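Local coordinates for protein latent form of PPO4 Tyrosinase (Agaricus bisporus var. bisporus H97, PDB 4OUA) that hydroxylates monophenols to o-diphenols and oxidises these to o-quinones with a pair of copper ions, the first step of melanin synthesis, at residues V301-E306 against E318-S323; K408-T413 against F489-V494; I414-K419 against L519-Q524; G525-L530 against K541-V546. All blocks are in the same frame, centred on the assembly; numbering follows the deposited sequence.

Contact 1 (V301-E306 against E318-S323); sequences VTQGPE and ELNKDS
Gly304 and Leu319 pair across a short two-stranded antiparallel ribbon, strands 304-305 and 318-319, that closes a twelve-residue loop without regular structure. The backbone supplies its grip. Gly304 N donates to Leu319 O at 2.8 Å and Leu319 N donates back to Gly304 O, while Pro305 and Glu318 follow as a non-hydrogen-bonded pair. Just before the ribbon, the CA of Gln303 also leans on Leu319 O at 3.1 Å in a CA-H...O contact.

On the face carrying Pro305 and Glu318, polar side chains add a second tie. Gln303 sends its CG anti to the backbone N (chi1 -173°) and runs on extended, whereas Glu318 bends at chi2, and the two chains meet nearly at a right angle. The other carboxylate oxygen, Glu318 OE2, lies 3.8 Å from Pro305 CB.

The remaining contacts are looser packing. Leu319 CD1 rests 4.0 Å from Glu306 CB, and the Glu306 carboxylate turns outside the pair to Gly309 N and Ser310 OG, its side chain about 7 Å from that of the copper ligand His81. Val301 CG1 lies against the backbone, 3.8 Å from Lys321 N, where the chain enters a type I turn; there Asn320 OD1 accepts from Asp322 N in an Asx turn.

In the Gln303-Glu318 bond, NE2 approaches the anti lone pair of OE1 at 3.0 Å, with OE1 close to the plane of the amide.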
loop_
_atom_site.group_PDB
_atom_site.type_symbol
_atom_site.label_atom_id
_atom_site.label_comp_id
_atom_site.label_asym_id
_atom_site.label_seq_id
_atom_site.Cartn_x
_atom_site.Cartn_y
_atom_site.Cartn_z
ATOM N N VAL B 301 -17.192 -1.804 -6.359
ATOM C CA VAL B 301 -17.340 -2.761 -5.266
ATOM C C VAL B 301 -18.352 -3.862 -5.570
ATOM O O VAL B 301 -19.475 -3.593 -5.991
ATOM C CB VAL B 301 -17.762 -2.059 -3.964
ATOM C CG1 VAL B 301 -17.828 -3.061 -2.821
ATOM C CG2 VAL B 301 -16.801 -0.930 -3.637
ATOM N N THR B 302 -17.937 -5.106 -5.353
ATOM C CA THR B 302 -18.826 -6.251 -5.485
ATOM C C THR B 302 -19.164 -6.786 -4.098
ATOM O O THR B 302 -18.529 -6.410 -3.114
ATOM C CB THR B 302 -18.193 -7.372 -6.330
ATOM O OG1 THR B 302 -17.044 -7.894 -5.652
ATOM C CG2 THR B 302 -17.779 -6.843 -7.695
ATOM N N GLN B 303 -20.159 -7.661 -4.018
ATOM C CA GLN B 303 -20.565 -8.202 -2.727
ATOM C C GLN B 303 -19.549 -9.216 -2.212
ATOM O O GLN B 303 -18.999 -10.007 -2.979
ATOM C CB GLN B 303 -21.953 -8.836 -2.819
ATOM C CG GLN B 303 -22.512 -9.274 -1.477
ATOM C CD GLN B 303 -24.027 -9.259 -1.440
ATOM O OE1 GLN B 303 -24.675 -8.718 -2.337
ATOM N NE2 GLN B 303 -24.601 -9.851 -0.398
ATOM N N GLY B 304 -19.297 -9.178 -0.908
ATOM C CA GLY B 304 -18.341 -10.071 -0.283
ATOM C C GLY B 304 -18.551 -10.168 1.215
ATOM O O GLY B 304 -19.270 -9.357 1.797
ATOM N N PRO B 305 -17.927 -11.169 1.850
ATOM C CA PRO B 305 -18.080 -11.399 3.287
ATOM C C PRO B 305 -17.015 -10.707 4.135
ATOM O O PRO B 305 -15.886 -10.516 3.682
ATOM C CB PRO B 305 -17.943 -12.915 3.397
ATOM C CG PRO B 305 -16.947 -13.248 2.329
ATOM C CD PRO B 305 -17.174 -12.258 1.202
ATOM N N GLU B 306 -17.386 -10.335 5.356
ATOM C CA GLU B 306 -16.425 -9.867 6.347
ATOM C C GLU B 306 -15.718 -11.070 6.958
ATOM O O GLU B 306 -16.368 -11.970 7.490
ATOM C CB GLU B 306 -17.120 -9.045 7.435
ATOM C CG GLU B 306 -16.274 -8.809 8.676
ATOM C CD GLU B 306 -15.151 -7.821 8.443
ATOM O OE1 GLU B 306 -13.981 -8.179 8.696
ATOM O OE2 GLU B 306 -15.439 -6.683 8.011
ATOM N N GLU B 318 -22.310 -9.855 5.257
ATOM C CA GLU B 318 -22.238 -9.552 3.834
ATOM C C GLU B 318 -21.979 -8.068 3.607
ATOM O O GLU B 318 -22.637 -7.212 4.200
ATOM C CB GLU B 318 -23.520 -9.983 3.120
ATOM C CG GLU B 318 -23.547 -11.458 2.758
ATOM C CD GLU B 318 -22.385 -11.856 1.866
ATOM O OE1 GLU B 318 -22.324 -11.380 0.712
ATOM O OE2 GLU B 318 -21.526 -12.642 2.320
ATOM N N LEU B 319 -21.009 -7.775 2.750
ATOM C CA LEU B 319 -20.632 -6.401 2.456
ATOM C C LEU B 319 -20.838 -6.099 0.980
ATOM O O LEU B 319 -20.662 -6.970 0.129
ATOM C CB LEU B 319 -19.174 -6.147 2.843
ATOM C CG LEU B 319 -18.722 -6.639 4.220
ATOM C CD1 LEU B 319 -17.229 -6.409 4.404
ATOM C CD2 LEU B 319 -19.517 -5.962 5.327
ATOM N N ASN B 320 -21.213 -4.859 0.681
ATOM C CA ASN B 320 -21.332 -4.413 -0.698
ATOM C C ASN B 320 -21.168 -2.903 -0.813
ATOM O O ASN B 320 -20.736 -2.243 0.132
ATOM C CB ASN B 320 -22.672 -4.854 -1.296
ATOM C CG ASN B 320 -23.865 -4.416 -0.464
ATOM O OD1 ASN B 320 -23.866 -3.339 0.130
ATOM N ND2 ASN B 320 -24.889 -5.258 -0.419
ATOM N N LYS B 321 -21.516 -2.366 -1.976
ATOM C CA LYS B 321 -21.361 -0.943 -2.253
ATOM C C LYS B 321 -22.198 -0.073 -1.316
ATOM O O LYS B 321 -21.867 1.088 -1.077
ATOM C CB LYS B 321 -21.739 -0.650 -3.705
ATOM C CG LYS B 321 -23.157 -1.072 -4.066
ATOM C CD LYS B 321 -23.446 -0.856 -5.540
ATOM C CE LYS B 321 -24.892 -1.185 -5.866
ATOM N NZ LYS B 321 -25.203 -0.906 -7.295
ATOM N N ASP B 322 -23.280 -0.638 -0.791
ATOM C CA ASP B 322 -24.198 0.115 0.054
ATOM C C ASP B 322 -23.840 0.009 1.529
ATOM O O ASP B 322 -24.460 0.657 2.370
ATOM C CB ASP B 322 -25.637 -0.359 -0.165
ATOM C CG ASP B 322 -26.171 0.010 -1.534
ATOM O OD1 ASP B 322 -25.684 1.005 -2.113
ATOM O OD2 ASP B 322 -27.079 -0.690 -2.030
ATOM N N SER B 323 -22.841 -0.809 1.840
ATOM C CA SER B 323 -22.404 -0.987 3.220
ATOM C C SER B 323 -21.886 0.320 3.810
ATOM O O SER B 323 -21.055 1.000 3.206
ATOM C CB SER B 323 -21.323 -2.066 3.306
ATOM O OG SER B 323 -21.849 -3.345 3.001
#

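Contact 2 (K408-T413 against F489-V494); sequences KMFDWT and FDPQAV
Trp412 and Phe489 join strand 407-419, in the four-stranded antiparallel sheet of the C-terminal domain, to the start of helix 491-500. The polar link is the indole: Trp412 NE1 donates to the backbone Phe489 O at 2.9 Å. That oxygen lies almost in the indole plane, yet the donor stands above the plane of the carbonyl, 42° out of it, and the N-H...O angle of 144° is moderately bent. Phe410 CB sits 3.4 Å from the same Phe489 O.

The rest is aromatic and aliphatic packing. Val494 CG1 comes over one face of the six-membered indole ring as a CH-pi contact, although its modelled closeness is doubtful, and Phe410 CB lies across the opposite face. The far end of the indole meets the first turn of the helix, Trp412 CH2 being 3.8 Å from Pro491 CB. Pro491 CD also lies over a face of the Phe410 ring, 4.3 Å from CD2 of Phe410. Met409 makes a Met-aromatic contact, its SD above the centre of the Phe489 ring at 4.1 Å; CG stands between the backbone N and the carbonyl carbon (chi1 86°), and the chain then extends to carry the sulfur there.

Ile482 of helix 479-485 touches Trp412, Phe489 and Val494, and Leu392 of helix 388-397 touches Met409 and Phe489. On the sheet itself, Val523 of strand 520-530 and Val546 of strand 538-548 pack against Trp412. Trp412 thus lies between the sheet and helices 479-485 and 491-500, while helix 388-397 packs on the Met409-Phe489 side.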
loop_
_atom_site.group_PDB
_atom_site.type_symbol
_atom_site.label_atom_id
_atom_site.label_comp_id
_atom_site.label_asym_id
_atom_site.label_seq_id
_atom_site.Cartn_x
_atom_site.Cartn_y
_atom_site.Cartn_z
ATOM N N LYS B 408 4.271 -13.151 -28.831
ATOM C CA LYS B 408 3.906 -14.170 -27.859
ATOM C C LYS B 408 5.015 -14.390 -26.839
ATOM O O LYS B 408 6.195 -14.423 -27.188
ATOM C CB LYS B 408 3.573 -15.486 -28.565
ATOM N N MET B 409 4.628 -14.529 -25.575
ATOM C CA MET B 409 5.573 -14.837 -24.509
ATOM C C MET B 409 4.834 -15.315 -23.265
ATOM O O MET B 409 3.667 -14.980 -23.058
ATOM C CB MET B 409 6.431 -13.618 -24.163
ATOM C CG MET B 409 5.794 -12.693 -23.138
ATOM S SD MET B 409 7.001 -11.767 -22.166
ATOM C CE MET B 409 5.931 -10.998 -20.955
ATOM N N PHE B 410 5.520 -16.101 -22.443
ATOM C CA PHE B 410 4.959 -16.559 -21.178
ATOM C C PHE B 410 5.315 -15.592 -20.055
ATOM O O PHE B 410 6.478 -15.229 -19.884
ATOM C CB PHE B 410 5.460 -17.965 -20.840
ATOM C CG PHE B 410 4.674 -19.066 -21.495
ATOM C CD1 PHE B 410 3.704 -19.757 -20.787
ATOM C CD2 PHE B 410 4.904 -19.412 -22.816
ATOM C CE1 PHE B 410 2.979 -20.772 -21.383
ATOM C CE2 PHE B 410 4.181 -20.426 -23.419
ATOM C CZ PHE B 410 3.217 -21.107 -22.700
ATOM N N ASP B 411 4.306 -15.173 -19.298
ATOM C CA ASP B 411 4.516 -14.275 -18.168
ATOM C C ASP B 411 4.743 -15.073 -16.888
ATOM O O ASP B 411 3.818 -15.686 -16.355
ATOM C CB ASP B 411 3.324 -13.330 -18.007
ATOM C CG ASP B 411 3.551 -12.283 -16.937
ATOM O OD1 ASP B 411 4.709 -11.847 -16.761
ATOM O OD2 ASP B 411 2.569 -11.894 -16.271
ATOM N N TRP B 412 5.977 -15.059 -16.396
ATOM C CA TRP B 412 6.349 -15.877 -15.246
ATOM C C TRP B 412 6.253 -15.115 -13.931
ATOM O O TRP B 412 6.776 -14.008 -13.799
ATOM C CB TRP B 412 7.766 -16.425 -15.424
ATOM C CG TRP B 412 7.931 -17.235 -16.671
ATOM C CD1 TRP B 412 8.440 -16.810 -17.864
ATOM C CD2 TRP B 412 7.576 -18.611 -16.852
ATOM N NE1 TRP B 412 8.428 -17.837 -18.774
ATOM C CE2 TRP B 412 7.903 -18.953 -18.179
ATOM C CE3 TRP B 412 7.017 -19.586 -16.020
ATOM C CZ2 TRP B 412 7.685 -20.229 -18.695
ATOM C CZ3 TRP B 412 6.804 -20.851 -16.533
ATOM C CH2 TRP B 412 7.137 -21.162 -17.858
ATOM N N THR B 413 5.584 -15.722 -12.958
ATOM C CA THR B 413 5.450 -15.135 -11.634
ATOM C C THR B 413 5.502 -16.213 -10.558
ATOM O O THR B 413 5.068 -17.344 -10.782
ATOM C CB THR B 413 4.134 -14.353 -11.491
ATOM O OG1 THR B 413 4.155 -13.599 -10.272
ATOM C CG2 THR B 413 2.952 -15.305 -11.469
ATOM N N PHE B 489 11.437 -17.166 -23.308
ATOM C CA PHE B 489 10.559 -17.286 -22.148
ATOM C C PHE B 489 9.823 -18.627 -22.126
ATOM O O PHE B 489 8.742 -18.736 -21.550
ATOM C CB PHE B 489 9.546 -16.137 -22.121
ATOM C CG PHE B 489 10.172 -14.771 -22.013
ATOM C CD1 PHE B 489 10.454 -14.031 -23.150
ATOM C CD2 PHE B 489 10.468 -14.225 -20.775
ATOM C CE1 PHE B 489 11.025 -12.775 -23.055
ATOM C CE2 PHE B 489 11.040 -12.970 -20.674
ATOM C CZ PHE B 489 11.318 -12.244 -21.815
ATOM N N ASP B 490 10.413 -19.643 -22.748
ATOM C CA ASP B 490 9.787 -20.960 -22.831
ATOM C C ASP B 490 9.951 -21.768 -21.544
ATOM O O ASP B 490 11.003 -21.727 -20.905
ATOM C CB ASP B 490 10.354 -21.743 -24.015
ATOM C CG ASP B 490 9.914 -21.175 -25.351
ATOM O OD1 ASP B 490 8.912 -21.673 -25.909
ATOM O OD2 ASP B 490 10.564 -20.227 -25.838
ATOM N N PRO B 491 8.900 -22.514 -21.170
ATOM C CA PRO B 491 8.782 -23.292 -19.930
ATOM C C PRO B 491 9.974 -24.205 -19.638
ATOM O O PRO B 491 10.468 -24.205 -18.510
ATOM C CB PRO B 491 7.518 -24.121 -20.167
ATOM C CG PRO B 491 6.699 -23.280 -21.070
ATOM C CD PRO B 491 7.681 -22.612 -21.991
ATOM N N GLN B 492 10.423 -24.975 -20.625
ATOM C CA GLN B 492 11.551 -25.875 -20.412
ATOM C C GLN B 492 12.826 -25.092 -20.120
ATOM O O GLN B 492 13.650 -25.512 -19.308
ATOM C CB GLN B 492 11.766 -26.787 -21.623
ATOM C CG GLN B 492 13.012 -27.658 -21.508
ATOM C CD GLN B 492 13.181 -28.614 -22.673
ATOM O OE1 GLN B 492 12.246 -29.314 -23.061
ATOM N NE2 GLN B 492 14.382 -28.647 -23.239
ATOM N N ALA B 493 12.981 -23.952 -20.785
ATOM C CA ALA B 493 14.157 -23.112 -20.603
ATOM C C ALA B 493 14.187 -22.498 -19.206
ATOM O O ALA B 493 15.210 -22.535 -18.523
ATOM C CB ALA B 493 14.198 -22.022 -21.661
ATOM N N VAL B 494 13.057 -21.937 -18.787
ATOM C CA VAL B 494 12.962 -21.288 -17.484
ATOM C C VAL B 494 12.956 -22.305 -16.346
ATOM O O VAL B 494 13.466 -22.033 -15.258
ATOM C CB VAL B 494 11.699 -20.413 -17.385
ATOM C CG1 VAL B 494 10.458 -21.266 -17.542
ATOM C CG2 VAL B 494 11.672 -19.667 -16.062
#

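Contact 3 (I414-K419 against L519-Q524); sequences IQASWK and LRIRVQ
Gln415 with Arg522, and Ser417 with Arg520, form the hydrogen-bonded pairs of two antiparallel strands whose axes approach to 4.6 Å with directions 155° apart. Ser417 N donates to Arg520 O at 3.0 Å and Arg522 N to Gln415 O at 2.8 Å; Arg520 N returns a bond to Ser417 O, and the one from Gln415 N to Arg522 O is weak.

The intervening pairs, Ile414 with Val523 and Ala416 with Ile521, put apolar groups on one face. Ile414 CG2 meets Ile521 CG2 at 3.9 Å, and Ala416 CB touches Ile521 CG1 at 4.1 Å.

On the opposite face, Gln415 and Arg522 run side by side. Arg522 is extended as far as NE, and its guanidinium stacks on the Gln415 amide with the planes 27° apart, Gln415 CG lying over one guanidinium face. Gln415 OE1 is near NH1 but poorly angled for a hydrogen bond. Instead, NE donates to Asn547 OD1 on strand 538-548 and NH2 makes a weak bond, 2.8 Å long, to Gln524 OE1.

This strand pair is two-sided: aliphatic side chains on one face and, on the other, an arginine that stacks on one amide and bonds to two more, whose oxygens probably help to offset its charge.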
loop_
_atom_site.group_PDB
_atom_site.type_symbol
_atom_site.label_atom_id
_atom_site.label_comp_id
_atom_site.label_asym_id
_atom_site.label_seq_id
_atom_site.Cartn_x
_atom_site.Cartn_y
_atom_site.Cartn_z
ATOM N N ILE B 414 6.034 -15.862 -9.393
ATOM C CA ILE B 414 6.055 -16.786 -8.267
ATOM C C ILE B 414 4.733 -16.717 -7.515
ATOM O O ILE B 414 4.492 -15.789 -6.742
ATOM C CB ILE B 414 7.213 -16.489 -7.301
ATOM C CG1 ILE B 414 8.554 -16.768 -7.980
ATOM C CG2 ILE B 414 7.078 -17.324 -6.040
ATOM C CD1 ILE B 414 9.743 -16.583 -7.071
ATOM N N GLN B 415 3.873 -17.699 -7.758
ATOM C CA GLN B 415 2.565 -17.748 -7.123
ATOM C C GLN B 415 2.682 -18.379 -5.740
ATOM O O GLN B 415 3.214 -19.478 -5.593
ATOM C CB GLN B 415 1.578 -18.529 -7.993
ATOM C CG GLN B 415 0.155 -17.991 -7.976
ATOM C CD GLN B 415 -0.577 -18.288 -6.681
ATOM O OE1 GLN B 415 -0.189 -19.177 -5.922
ATOM N NE2 GLN B 415 -1.645 -17.542 -6.423
ATOM N N ALA B 416 2.188 -17.676 -4.727
ATOM C CA ALA B 416 2.249 -18.173 -3.359
ATOM C C ALA B 416 0.927 -17.953 -2.636
ATOM O O ALA B 416 0.431 -16.832 -2.554
ATOM C CB ALA B 416 3.386 -17.506 -2.601
ATOM N N SER B 417 0.359 -19.035 -2.117
ATOM C CA SER B 417 -0.883 -18.957 -1.365
ATOM C C SER B 417 -0.739 -19.700 -0.047
ATOM O O SER B 417 0.053 -20.635 0.068
ATOM C CB SER B 417 -2.048 -19.531 -2.175
ATOM O OG SER B 417 -1.890 -20.925 -2.381
ATOM N N TRP B 418 -1.504 -19.272 0.949
ATOM C CA TRP B 418 -1.439 -19.872 2.274
ATOM C C TRP B 418 -2.665 -19.476 3.082
ATOM O O TRP B 418 -3.324 -18.481 2.779
ATOM C CB TRP B 418 -0.162 -19.442 3.000
ATOM C CG TRP B 418 -0.102 -17.968 3.246
ATOM C CD1 TRP B 418 -0.395 -17.317 4.408
ATOM C CD2 TRP B 418 0.257 -16.953 2.298
ATOM N NE1 TRP B 418 -0.233 -15.963 4.247
ATOM C CE2 TRP B 418 0.165 -15.714 2.961
ATOM C CE3 TRP B 418 0.650 -16.974 0.957
ATOM C CZ2 TRP B 418 0.450 -14.507 2.325
ATOM C CZ3 TRP B 418 0.933 -15.774 0.330
ATOM C CH2 TRP B 418 0.833 -14.558 1.014
ATOM N N LYS B 419 -2.971 -20.259 4.108
ATOM C CA LYS B 419 -4.098 -19.958 4.978
ATOM C C LYS B 419 -3.681 -18.969 6.058
ATOM O O LYS B 419 -2.874 -19.296 6.929
ATOM C CB LYS B 419 -4.650 -21.237 5.610
ATOM N N LEU B 519 1.276 -23.186 3.527
ATOM C CA LEU B 519 2.011 -22.429 2.520
ATOM C C LEU B 519 2.192 -23.244 1.247
ATOM O O LEU B 519 2.838 -24.292 1.254
ATOM C CB LEU B 519 3.373 -21.988 3.059
ATOM C CG LEU B 519 4.256 -21.196 2.090
ATOM C CD1 LEU B 519 3.486 -20.033 1.484
ATOM C CD2 LEU B 519 5.516 -20.699 2.789
ATOM N N ARG B 520 1.617 -22.755 0.155
ATOM C CA ARG B 520 1.696 -23.443 -1.126
ATOM C C ARG B 520 2.313 -22.535 -2.183
ATOM O O ARG B 520 1.628 -21.698 -2.771
ATOM C CB ARG B 520 0.307 -23.908 -1.567
ATOM C CG ARG B 520 0.323 -25.024 -2.592
ATOM C CD ARG B 520 0.993 -26.265 -2.026
ATOM N NE ARG B 520 0.391 -26.682 -0.762
ATOM C CZ ARG B 520 0.797 -27.726 -0.048
ATOM N NH1 ARG B 520 1.812 -28.467 -0.473
ATOM N NH2 ARG B 520 0.189 -28.030 1.090
ATOM N N ILE B 521 3.611 -22.699 -2.417
ATOM C CA ILE B 521 4.319 -21.869 -3.386
ATOM C C ILE B 521 4.541 -22.624 -4.692
ATOM O O ILE B 521 4.559 -23.854 -4.715
ATOM C CB ILE B 521 5.677 -21.390 -2.835
ATOM C CG1 ILE B 521 5.500 -20.764 -1.451
ATOM C CG2 ILE B 521 6.324 -20.395 -3.788
ATOM C CD1 ILE B 521 6.792 -20.277 -0.835
ATOM N N ARG B 522 4.709 -21.879 -5.779
ATOM C CA ARG B 522 4.918 -22.473 -7.091
ATOM C C ARG B 522 5.252 -21.399 -8.119
ATOM O O ARG B 522 4.931 -20.227 -7.933
ATOM C CB ARG B 522 3.677 -23.255 -7.529
ATOM C CG ARG B 522 2.468 -22.386 -7.846
ATOM C CD ARG B 522 1.244 -23.232 -8.161
ATOM N NE ARG B 522 0.201 -22.466 -8.839
ATOM C CZ ARG B 522 -0.779 -21.816 -8.217
ATOM N NH1 ARG B 522 -0.856 -21.833 -6.892
ATOM N NH2 ARG B 522 -1.683 -21.147 -8.922
ATOM N N VAL B 523 5.904 -21.804 -9.203
ATOM C CA VAL B 523 6.201 -20.893 -10.301
ATOM C C VAL B 523 5.169 -21.053 -11.411
ATOM O O VAL B 523 5.133 -22.074 -12.095
ATOM C CB VAL B 523 7.610 -21.132 -10.871
ATOM C CG1 VAL B 523 7.798 -20.354 -12.162
ATOM C CG2 VAL B 523 8.666 -20.747 -9.850
ATOM N N GLN B 524 4.329 -20.038 -11.587
ATOM C CA GLN B 524 3.253 -20.108 -12.568
ATOM C C GLN B 524 3.547 -19.270 -13.809
ATOM O O GLN B 524 3.752 -18.059 -13.719
ATOM C CB GLN B 524 1.931 -19.661 -11.939
ATOM C CG GLN B 524 0.760 -19.624 -12.908
ATOM C CD GLN B 524 -0.550 -19.283 -12.225
ATOM O OE1 GLN B 524 -0.768 -19.634 -11.065
ATOM N NE2 GLN B 524 -1.430 -18.592 -12.942
#

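Contact 4 (G525-L530 against K541-V546); sequences GRPLHL and KNIPIV
Gly525 N donates to Val546 O at 2.7 Å, the shorter of the two backbone bonds between Gly525 and Val546, a pair in the hairpin of strands 520-530 and 538-548. Val546 N answers to Gly525 O at 3.1 Å, making this an antiparallel hydrogen-bonded pair in which both donors are tilted from the carbonyl planes they approach.

Beyond that pair the chains part: CA atoms are 5.6 Å apart at Arg526 and Ile545 and 6.4 Å at Pro527 and Ile543. Residues 541-545 form an interruption in the second strand, and side chains take over where backbone pairing lapses. Pro527, whose ring nitrogen carries no hydrogen to give, fills this stretch with carbon. Its CG lies 3.7 Å from Ile543 CB and 3.8 Å from Ile543 CG2, while CD touches Ile545 CD1 at 4.0 Å. Ile545 comes at about a right angle to the ring; with CG1 anti to its carbonyl carbon and a second bend at chi2 (-67°), it brings CD1 to the proline. Within the interruption Ile543 N bonds to the carboxylate of Asp540, and pairing resumes beyond it between Pro527 and Asp540.

Strand 538-548 forms one margin of the sheet, and Phe410 from strand 407-419 touches Pro527, Ile543 and Val546 together. Along its other margin, strand 520-530 bonds to 407-419 through Arg526 with Asp411 and Leu528 with Met409, while Leu528 packs on Phe396 of helix 388-397.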
loop_
_atom_site.group_PDB
_atom_site.type_symbol
_atom_site.label_atom_id
_atom_site.label_comp_id
_atom_site.label_asym_id
_atom_site.label_seq_id
_atom_site.Cartn_x
_atom_site.Cartn_y
_atom_site.Cartn_z
ATOM N N GLY B 525 3.564 -19.926 -14.966
ATOM C CA GLY B 525 3.755 -19.246 -16.235
ATOM C C GLY B 525 2.441 -19.057 -16.970
ATOM O O GLY B 525 1.544 -19.896 -16.876
ATOM N N ARG B 526 2.324 -17.956 -17.705
ATOM C CA ARG B 526 1.075 -17.614 -18.379
ATOM C C ARG B 526 1.278 -17.236 -19.842
ATOM O O ARG B 526 2.082 -16.359 -20.156
ATOM C CB ARG B 526 0.378 -16.466 -17.648
ATOM C CG ARG B 526 -0.281 -16.869 -16.341
ATOM C CD ARG B 526 -0.906 -15.669 -15.656
ATOM N NE ARG B 526 -1.770 -14.910 -16.556
ATOM C CZ ARG B 526 -3.081 -15.098 -16.674
ATOM N NH1 ARG B 526 -3.689 -16.026 -15.947
ATOM N NH2 ARG B 526 -3.786 -14.357 -17.520
ATOM N N PRO B 527 0.535 -17.899 -20.742
ATOM C CA PRO B 527 0.575 -17.627 -22.183
ATOM C C PRO B 527 -0.064 -16.289 -22.533
ATOM O O PRO B 527 -1.289 -16.170 -22.510
ATOM C CB PRO B 527 -0.234 -18.784 -22.787
ATOM C CG PRO B 527 -0.342 -19.809 -21.698
ATOM C CD PRO B 527 -0.346 -19.032 -20.425
ATOM N N LEU B 528 0.759 -15.295 -22.850
ATOM C CA LEU B 528 0.254 -13.992 -23.263
ATOM C C LEU B 528 0.605 -13.719 -24.718
ATOM O O LEU B 528 1.670 -14.119 -25.191
ATOM C CB LEU B 528 0.816 -12.881 -22.376
ATOM C CG LEU B 528 0.447 -12.903 -20.893
ATOM C CD1 LEU B 528 1.017 -11.680 -20.197
ATOM C CD2 LEU B 528 -1.057 -12.973 -20.706
ATOM N N HIS B 529 -0.290 -13.036 -25.423
ATOM C CA HIS B 529 -0.045 -12.710 -26.822
ATOM C C HIS B 529 -0.534 -11.304 -27.164
ATOM O O HIS B 529 -1.449 -10.775 -26.532
ATOM C CB HIS B 529 -0.701 -13.751 -27.741
ATOM C CG HIS B 529 -2.198 -13.758 -27.692
ATOM N ND1 HIS B 529 -2.972 -13.045 -28.581
ATOM C CD2 HIS B 529 -3.062 -14.401 -26.872
ATOM C CE1 HIS B 529 -4.250 -13.241 -28.306
ATOM N NE2 HIS B 529 -4.331 -14.061 -27.272
ATOM N N LEU B 530 0.104 -10.702 -28.163
ATOM C CA LEU B 530 -0.228 -9.351 -28.598
ATOM C C LEU B 530 -0.565 -9.318 -30.082
ATOM O O LEU B 530 0.331 -9.214 -30.918
ATOM C CB LEU B 530 0.930 -8.392 -28.310
ATOM C CG LEU B 530 1.065 -7.840 -26.890
ATOM C CD1 LEU B 530 2.396 -7.125 -26.723
ATOM C CD2 LEU B 530 -0.090 -6.901 -26.574
ATOM N N LYS B 541 -6.140 -18.242 -24.345
ATOM C CA LYS B 541 -6.963 -19.228 -23.652
ATOM C C LYS B 541 -6.794 -20.639 -24.215
ATOM O O LYS B 541 -7.289 -21.608 -23.637
ATOM C CB LYS B 541 -8.436 -18.819 -23.712
ATOM N N ASN B 542 -6.097 -20.751 -25.341
ATOM C CA ASN B 542 -5.847 -22.049 -25.957
ATOM C C ASN B 542 -4.789 -22.845 -25.201
ATOM O O ASN B 542 -4.993 -24.014 -24.877
ATOM C CB ASN B 542 -5.417 -21.875 -27.415
ATOM C CG ASN B 542 -6.415 -21.073 -28.222
ATOM O OD1 ASN B 542 -7.599 -21.015 -27.887
ATOM N ND2 ASN B 542 -5.942 -20.447 -29.295
ATOM N N ILE B 543 -3.660 -22.201 -24.921
ATOM C CA ILE B 543 -2.552 -22.847 -24.225
ATOM C C ILE B 543 -2.802 -22.920 -22.722
ATOM O O ILE B 543 -3.126 -21.913 -22.092
ATOM C CB ILE B 543 -1.225 -22.108 -24.481
ATOM C CG1 ILE B 543 -1.024 -21.879 -25.981
ATOM C CG2 ILE B 543 -0.059 -22.885 -23.889
ATOM C CD1 ILE B 543 0.256 -21.148 -26.324
ATOM N N PRO B 544 -2.643 -24.120 -22.142
ATOM C CA PRO B 544 -2.885 -24.351 -20.713
ATOM C C PRO B 544 -1.859 -23.653 -19.825
ATOM O O PRO B 544 -0.697 -23.521 -20.213
ATOM C CB PRO B 544 -2.774 -25.872 -20.583
ATOM C CG PRO B 544 -1.868 -26.273 -21.694
ATOM C CD PRO B 544 -2.185 -25.340 -22.829
ATOM N N ILE B 545 -2.291 -23.210 -18.648
ATOM C CA ILE B 545 -1.404 -22.539 -17.706
ATOM C C ILE B 545 -0.296 -23.480 -17.240
ATOM O O ILE B 545 -0.519 -24.679 -17.070
ATOM C CB ILE B 545 -2.173 -22.015 -16.473
ATOM C CG1 ILE B 545 -3.390 -21.191 -16.903
ATOM C CG2 ILE B 545 -1.257 -21.196 -15.579
ATOM C CD1 ILE B 545 -3.039 -19.898 -17.604
ATOM N N VAL B 546 0.897 -22.932 -17.038
ATOM C CA VAL B 546 2.032 -23.728 -16.586
ATOM C C VAL B 546 2.322 -23.489 -15.106
ATOM O O VAL B 546 2.392 -22.346 -14.656
ATOM C CB VAL B 546 3.298 -23.414 -17.402
ATOM C CG1 VAL B 546 4.477 -24.222 -16.885
ATOM C CG2 VAL B 546 3.058 -23.694 -18.876
#

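In the fold
Contact 1 comes first along the chain and stands apart, near the copper site, its centre about 27 Å from that of contact 3, about 32 Å from that of contact 4 and about 37 Å from that of contact 2. The other three share one four-stranded sheet, ordered 471-477, 407-419, 520-530, 538-548. Contacts 2 and 3 use successive parts of strand 407-419 and interleave in sequence; contacts 3 and 4 divide strand 520-530. Centres of contacts 2 and 4 are about 9 Å apart, and Asp411 N probably bonds to Arg526 O. A continuous strand pair thus joins local packing into one C-terminal unit, the region that in latent tyrosinases of this family typically shields the active site.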